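Local coordinates for protein lyase/mutase (Burkholderia cenocepacia, PDB 4LSB) that is a lyase/mutase of the phosphoenolpyruvate phosphomutase family, built on a TIM-barrel fold and holding a magnesium ion, at residues Ala146-Ala151 with Phe159-Arg164; Asp177-Leu182 with Ile204-Arg209. All blocks are in the same frame, centred on the assembly; numbering follows the deposited sequence.

Interaction 1. Residues Ala146-Ala151 with Phe159-Arg164; sequences AAAVDA and FTLTAR
Leu161 reaches out from its strand and sets its two methyls against Ala148 and Val149 of the neighbouring helix. The tight part is small and well defined. CD2 of Leu161 approaches Val149 CG2 to 3.6 Å and Ala148 CB to 3.8 Å, while Leu161 CD1 lies 4.0 Å from the same Ala148 CB, leaving that single methyl touched by both ends of the leucine fork. The leucine and valine side chains run at about a right angle to each other, and they meet through one methyl each. Leu161 CG is anti to its backbone N (chi1 -180°), extending the fork from the strand toward the helix. Val149 is turned at chi1 161°, which puts CG2 beside its own backbone N and on the leucine, whereas its CG1 stays 5.8 Å from Leu161 CD2. No hydrogen bond crosses the contact, which is wholly apolar and buries 113 Å² in total, just over half of it on Leu161.

The tight side is continued by other buried residues: Ala148 also packs on Val107 and Ile111 of helix 104-116, and Leu161 on Ile124 of strand 121-125. The helix is looser at Asp150, which is exposed, and at Ala146, whose CB points away from the strand; neither meets it. Along the strand the side chains alternate: Thr160 and Thr162 turn from the helix, and Thr162 OG1 is hydrogen-bonded to Arg238 NH2. The strand backbone bonds to Gly122 on one flank and Val192 on the other. Strand 121-125, helix 138-153 and strand 160-164 thus form one beta-alpha-beta unit, whose outer helix rests on the strand that follows it, the repeating crossover of a TIM barrel.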
loop_
_atom_site.group_PDB
_atom_site.type_symbol
_atom_site.label_atom_id
_atom_site.label_comp_id
_atom_site.label_asym_id
_atom_site.label_seq_id
_atom_site.Cartn_x
_atom_site.Cartn_y
_atom_site.Cartn_z
ATOM N N ALA B 146 -25.832 -1.579 -22.430
ATOM C CA ALA B 146 -27.017 -0.740 -22.556
ATOM C C ALA B 146 -27.667 -0.403 -21.180
ATOM O O ALA B 146 -28.129 0.716 -20.927
ATOM C CB ALA B 146 -28.025 -1.417 -23.454
ATOM N N ALA B 147 -27.659 -1.368 -20.292
ATOM C CA ALA B 147 -28.189 -1.199 -18.946
ATOM C C ALA B 147 -27.270 -0.292 -18.143
ATOM O O ALA B 147 -27.739 0.508 -17.328
ATOM C CB ALA B 147 -28.340 -2.571 -18.257
ATOM N N ALA B 148 -25.962 -0.426 -18.362
ATOM C CA ALA B 148 -24.997 0.431 -17.661
ATOM C C ALA B 148 -25.169 1.880 -18.129
ATOM O O ALA B 148 -25.130 2.786 -17.327
ATOM C CB ALA B 148 -23.554 -0.022 -17.867
ATOM N N VAL B 149 -25.382 2.068 -19.425
ATOM C CA VAL B 149 -25.578 3.389 -19.985
ATOM C C VAL B 149 -26.842 4.034 -19.443
ATOM O O VAL B 149 -26.866 5.226 -19.107
ATOM C CB VAL B 149 -25.628 3.280 -21.536
ATOM C CG1 VAL B 149 -26.296 4.517 -22.172
ATOM C CG2 VAL B 149 -24.224 3.057 -22.076
ATOM N N ASP B 150 -27.927 3.270 -19.375
ATOM C CA ASP B 150 -29.175 3.818 -18.852
ATOM C C ASP B 150 -29.038 4.266 -17.405
ATOM O O ASP B 150 -29.559 5.324 -17.030
ATOM C CB ASP B 150 -30.330 2.826 -18.945
ATOM C CG ASP B 150 -30.770 2.573 -20.362
ATOM O OD1 ASP B 150 -30.536 3.430 -21.253
ATOM O OD2 ASP B 150 -31.349 1.490 -20.579
ATOM N N ALA B 151 -28.354 3.477 -16.582
ATOM C CA ALA B 151 -28.068 3.901 -15.232
ATOM C C ALA B 151 -27.220 5.169 -15.226
ATOM O O ALA B 151 -27.455 6.068 -14.441
ATOM C CB ALA B 151 -27.336 2.810 -14.481
ATOM N N PHE B 159 -21.758 10.815 -16.247
ATOM C CA PHE B 159 -20.967 9.664 -15.786
ATOM C C PHE B 159 -20.279 9.090 -17.010
ATOM O O PHE B 159 -20.946 8.817 -18.030
ATOM C CB PHE B 159 -21.853 8.632 -15.103
ATOM C CG PHE B 159 -21.105 7.419 -14.561
ATOM C CD1 PHE B 159 -20.758 6.363 -15.388
ATOM C CD2 PHE B 159 -20.794 7.340 -13.217
ATOM C CE1 PHE B 159 -20.099 5.277 -14.881
ATOM C CE2 PHE B 159 -20.124 6.269 -12.716
ATOM C CZ PHE B 159 -19.771 5.225 -13.555
ATOM N N THR B 160 -18.956 8.995 -16.955
ATOM C CA THR B 160 -18.173 8.540 -18.101
ATOM C C THR B 160 -17.993 7.040 -18.038
ATOM O O THR B 160 -17.213 6.530 -17.211
ATOM C CB THR B 160 -16.803 9.209 -18.176
ATOM O OG1 THR B 160 -17.001 10.607 -18.345
ATOM C CG2 THR B 160 -16.001 8.647 -19.343
ATOM N N LEU B 161 -18.804 6.341 -18.859
ATOM C CA LEU B 161 -18.805 4.892 -18.932
ATOM C C LEU B 161 -17.769 4.352 -19.917
ATOM O O LEU B 161 -17.813 4.645 -21.098
ATOM C CB LEU B 161 -20.169 4.281 -19.258
ATOM C CG LEU B 161 -20.184 2.740 -19.328
ATOM C CD1 LEU B 161 -20.110 2.066 -17.975
ATOM C CD2 LEU B 161 -21.423 2.216 -20.054
ATOM N N THR B 162 -16.852 3.548 -19.383
ATOM C CA THR B 162 -15.880 2.828 -20.211
ATOM C C THR B 162 -16.386 1.395 -20.410
ATOM O O THR B 162 -16.620 0.680 -19.444
ATOM C CB THR B 162 -14.482 2.832 -19.577
ATOM O OG1 THR B 162 -14.017 4.159 -19.388
ATOM C CG2 THR B 162 -13.490 2.111 -20.472
ATOM N N ALA B 163 -16.556 0.983 -21.671
ATOM C CA ALA B 163 -16.914 -0.361 -21.998
ATOM C C ALA B 163 -15.634 -1.099 -22.405
ATOM O O ALA B 163 -14.871 -0.606 -23.256
ATOM C CB ALA B 163 -17.918 -0.376 -23.149
ATOM N N ARG B 164 -15.366 -2.199 -21.705
ATOM C CA ARG B 164 -14.197 -3.059 -21.953
ATOM C C ARG B 164 -14.517 -4.339 -22.725
ATOM O O ARG B 164 -15.489 -5.065 -22.452
ATOM C CB ARG B 164 -13.525 -3.435 -20.627
ATOM C CG ARG B 164 -12.600 -2.353 -20.079
ATOM C CD ARG B 164 -12.020 -2.622 -18.705
ATOM N NE ARG B 164 -11.236 -3.849 -18.671
ATOM C CZ ARG B 164 -10.374 -4.155 -17.724
ATOM N NH1 ARG B 164 -10.116 -3.333 -16.723
ATOM N NH2 ARG B 164 -9.750 -5.303 -17.786
#

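Interaction 2. Residues Asp177-Leu182 with Ile204-Arg209; sequences DTIARL and IAAVTR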
loop_
_atom_site.group_PDB
_atom_site.type_symbol
_atom_site.label_atom_id
_atom_site.label_comp_id
_atom_site.label_asym_id
_atom_site.label_seq_id
_atom_site.Cartn_x
_atom_site.Cartn_y
_atom_site.Cartn_z
ATOM N N ASP B 177 -13.094 -9.007 -34.235
ATOM C CA ASP B 177 -14.188 -9.207 -33.260
ATOM C C ASP B 177 -14.116 -8.132 -32.174
ATOM O O ASP B 177 -15.129 -7.592 -31.723
ATOM C CB ASP B 177 -14.132 -10.567 -32.554
ATOM C CG ASP B 177 -15.434 -10.858 -31.730
ATOM O OD1 ASP B 177 -16.487 -10.962 -32.362
ATOM O OD2 ASP B 177 -15.413 -10.984 -30.468
ATOM N N THR B 178 -12.897 -7.853 -31.756
ATOM C CA THR B 178 -12.666 -6.900 -30.694
ATOM C C THR B 178 -13.175 -5.521 -31.127
ATOM O O THR B 178 -13.898 -4.878 -30.378
ATOM C CB THR B 178 -11.208 -6.915 -30.288
ATOM O OG1 THR B 178 -10.838 -8.229 -29.836
ATOM C CG2 THR B 178 -10.961 -5.909 -29.146
ATOM N N ILE B 179 -12.801 -5.057 -32.324
ATOM C CA ILE B 179 -13.325 -3.774 -32.846
ATOM C C ILE B 179 -14.822 -3.790 -32.958
ATOM O O ILE B 179 -15.476 -2.814 -32.615
ATOM C CB ILE B 179 -12.628 -3.349 -34.166
ATOM C CG1 ILE B 179 -11.248 -2.766 -33.855
ATOM C CG2 ILE B 179 -13.401 -2.335 -34.974
ATOM C CD1 ILE B 179 -10.314 -2.804 -35.055
ATOM N N ALA B 180 -15.390 -4.897 -33.412
ATOM C CA ALA B 180 -16.830 -4.939 -33.634
ATOM C C ALA B 180 -17.546 -4.792 -32.316
ATOM O O ALA B 180 -18.528 -4.095 -32.213
ATOM C CB ALA B 180 -17.243 -6.216 -34.328
ATOM N N ARG B 181 -17.073 -5.484 -31.295
ATOM C CA ARG B 181 -17.650 -5.339 -29.930
ATOM C C ARG B 181 -17.584 -3.884 -29.451
ATOM O O ARG B 181 -18.577 -3.303 -28.946
ATOM C CB ARG B 181 -16.899 -6.251 -28.977
ATOM C CG ARG B 181 -17.292 -7.731 -29.130
ATOM C CD ARG B 181 -16.481 -8.625 -28.197
ATOM N NE ARG B 181 -16.992 -9.998 -28.278
ATOM C CZ ARG B 181 -18.052 -10.471 -27.626
ATOM N NH1 ARG B 181 -18.735 -9.713 -26.778
ATOM N NH2 ARG B 181 -18.420 -11.732 -27.804
ATOM N N LEU B 182 -16.415 -3.268 -29.614
ATOM C CA LEU B 182 -16.229 -1.905 -29.112
ATOM C C LEU B 182 -17.140 -0.969 -29.826
ATOM O O LEU B 182 -17.696 -0.071 -29.228
ATOM C CB LEU B 182 -14.797 -1.383 -29.228
ATOM C CG LEU B 182 -13.758 -2.089 -28.381
ATOM C CD1 LEU B 182 -12.394 -1.450 -28.628
ATOM C CD2 LEU B 182 -14.092 -2.013 -26.907
ATOM N N ILE B 204 -3.689 -0.632 -32.603
ATOM C CA ILE B 204 -4.287 0.500 -31.865
ATOM C C ILE B 204 -4.852 1.587 -32.788
ATOM O O ILE B 204 -5.969 2.091 -32.597
ATOM C CB ILE B 204 -3.243 1.141 -30.908
ATOM C CG1 ILE B 204 -2.912 0.224 -29.753
ATOM C CG2 ILE B 204 -3.743 2.458 -30.349
ATOM C CD1 ILE B 204 -1.684 0.624 -28.999
ATOM N N ALA B 205 -4.089 1.990 -33.792
ATOM C CA ALA B 205 -4.586 3.016 -34.709
ATOM C C ALA B 205 -5.858 2.589 -35.443
ATOM O O ALA B 205 -6.714 3.391 -35.744
ATOM C CB ALA B 205 -3.526 3.394 -35.696
ATOM N N ALA B 206 -5.962 1.310 -35.758
ATOM C CA ALA B 206 -7.167 0.757 -36.393
ATOM C C ALA B 206 -8.361 0.778 -35.449
ATOM O O ALA B 206 -9.481 0.980 -35.879
ATOM C CB ALA B 206 -6.919 -0.662 -36.842
ATOM N N VAL B 207 -8.116 0.451 -34.201
ATOM C CA VAL B 207 -9.161 0.617 -33.152
ATOM C C VAL B 207 -9.662 2.066 -33.065
ATOM O O VAL B 207 -10.856 2.287 -33.126
ATOM C CB VAL B 207 -8.689 0.169 -31.751
ATOM C CG1 VAL B 207 -9.786 0.390 -30.742
ATOM C CG2 VAL B 207 -8.402 -1.307 -31.796
ATOM N N THR B 208 -8.762 3.025 -32.937
ATOM C CA THR B 208 -9.208 4.406 -32.720
ATOM C C THR B 208 -9.928 4.939 -33.968
ATOM O O THR B 208 -10.915 5.694 -33.867
ATOM C CB THR B 208 -8.023 5.325 -32.353
ATOM O OG1 THR B 208 -7.103 5.425 -33.453
ATOM C CG2 THR B 208 -7.230 4.771 -31.155
ATOM N N ARG B 209 -9.415 4.598 -35.152
ATOM C CA ARG B 209 -10.095 5.035 -36.383
ATOM C C ARG B 209 -11.526 4.482 -36.511
ATOM O O ARG B 209 -12.476 5.222 -36.849
ATOM C CB ARG B 209 -9.276 4.652 -37.637
ATOM C CG ARG B 209 -9.573 5.531 -38.861
ATOM C CD ARG B 209 -8.721 5.094 -40.082
ATOM N NE ARG B 209 -9.168 3.755 -40.416
ATOM C CZ ARG B 209 -10.221 3.477 -41.182
ATOM N NH1 ARG B 209 -10.895 4.447 -41.816
ATOM N NH2 ARG B 209 -10.573 2.219 -41.363
#
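Between Ile179 and Leu182 on one outer helix of the TIM barrel and Ala206 and Val207 on the next, no flat group intervenes; the flat groups that meet, the guanidinium of Arg181 and the carboxylate of Asp177, both belong to helix 177-182 and lie away from the seam. Within the two segments the guanidinium is engaged at its edge alone, where Asp177 OD2 lies nearly in its plane. The bond from Arg181 NE to Asp177 OD2 is 2.9 Å long with an N-H...O angle of 150°, a salt bridge one helical turn apart. It uses the syn side of the carboxylate, noticeably tilted from the carboxylate plane. Asn167 ND2 also bonds Asp177 OD2, while Tyr136 O and Tyr185 OH hold the NH2 and NH1 of Arg181, so several bonds together restrict the rotation of the guanidinium.

The local helix axes approach to 10.2 Å and run in the same general direction, 27° apart, as expected for neighbours around a barrel. Val207 is the shared element: CG1 stands anti to its backbone N (chi1 179°) and CG2 anti to the carbonyl carbon, and the two methyls diverge to different partners. CG1 of Val207 meets Leu182 CD1 at 3.8 Å. CG2 of Val207 meets Ile179 CG1, also at 3.8 Å. Both pairs cross obliquely, and no hydrogen bond links the helices. Leu182 and Val207 are buried, whereas Ile179 and Ala206 form the partly exposed side; Ile179 also touches Ala210 and Leu182 touches Val211, extending the seam along helix 201-211. On the outer side the packing thins: the isoleucine tip, Ile179 CD1, rests 4.0 Å from Ala206 O and 4.4 Å from Ala206 CB.

Overall arrangement
Interactions 1 and 2 follow in series along the chain and are consecutive parts of one barrel wall: strand 160-164 closes the first and leads to helix 175-187, which opens the second. Their centres are about 18 Å apart, yet they touch, with Ala163 O 4.0 Å from Leu182 CD2, a packing contact. Interaction 1, centred about 14 Å from the chain centre, joins helix to strand; interaction 2, centred about 19 Å from the chain centre, joins helix to helix in the outer layer. The magnesium ion is bound by Ser58 and Glu97, just past strands 54-55 and 92-95. None of the residues touching across either interaction is a ligand of that ion.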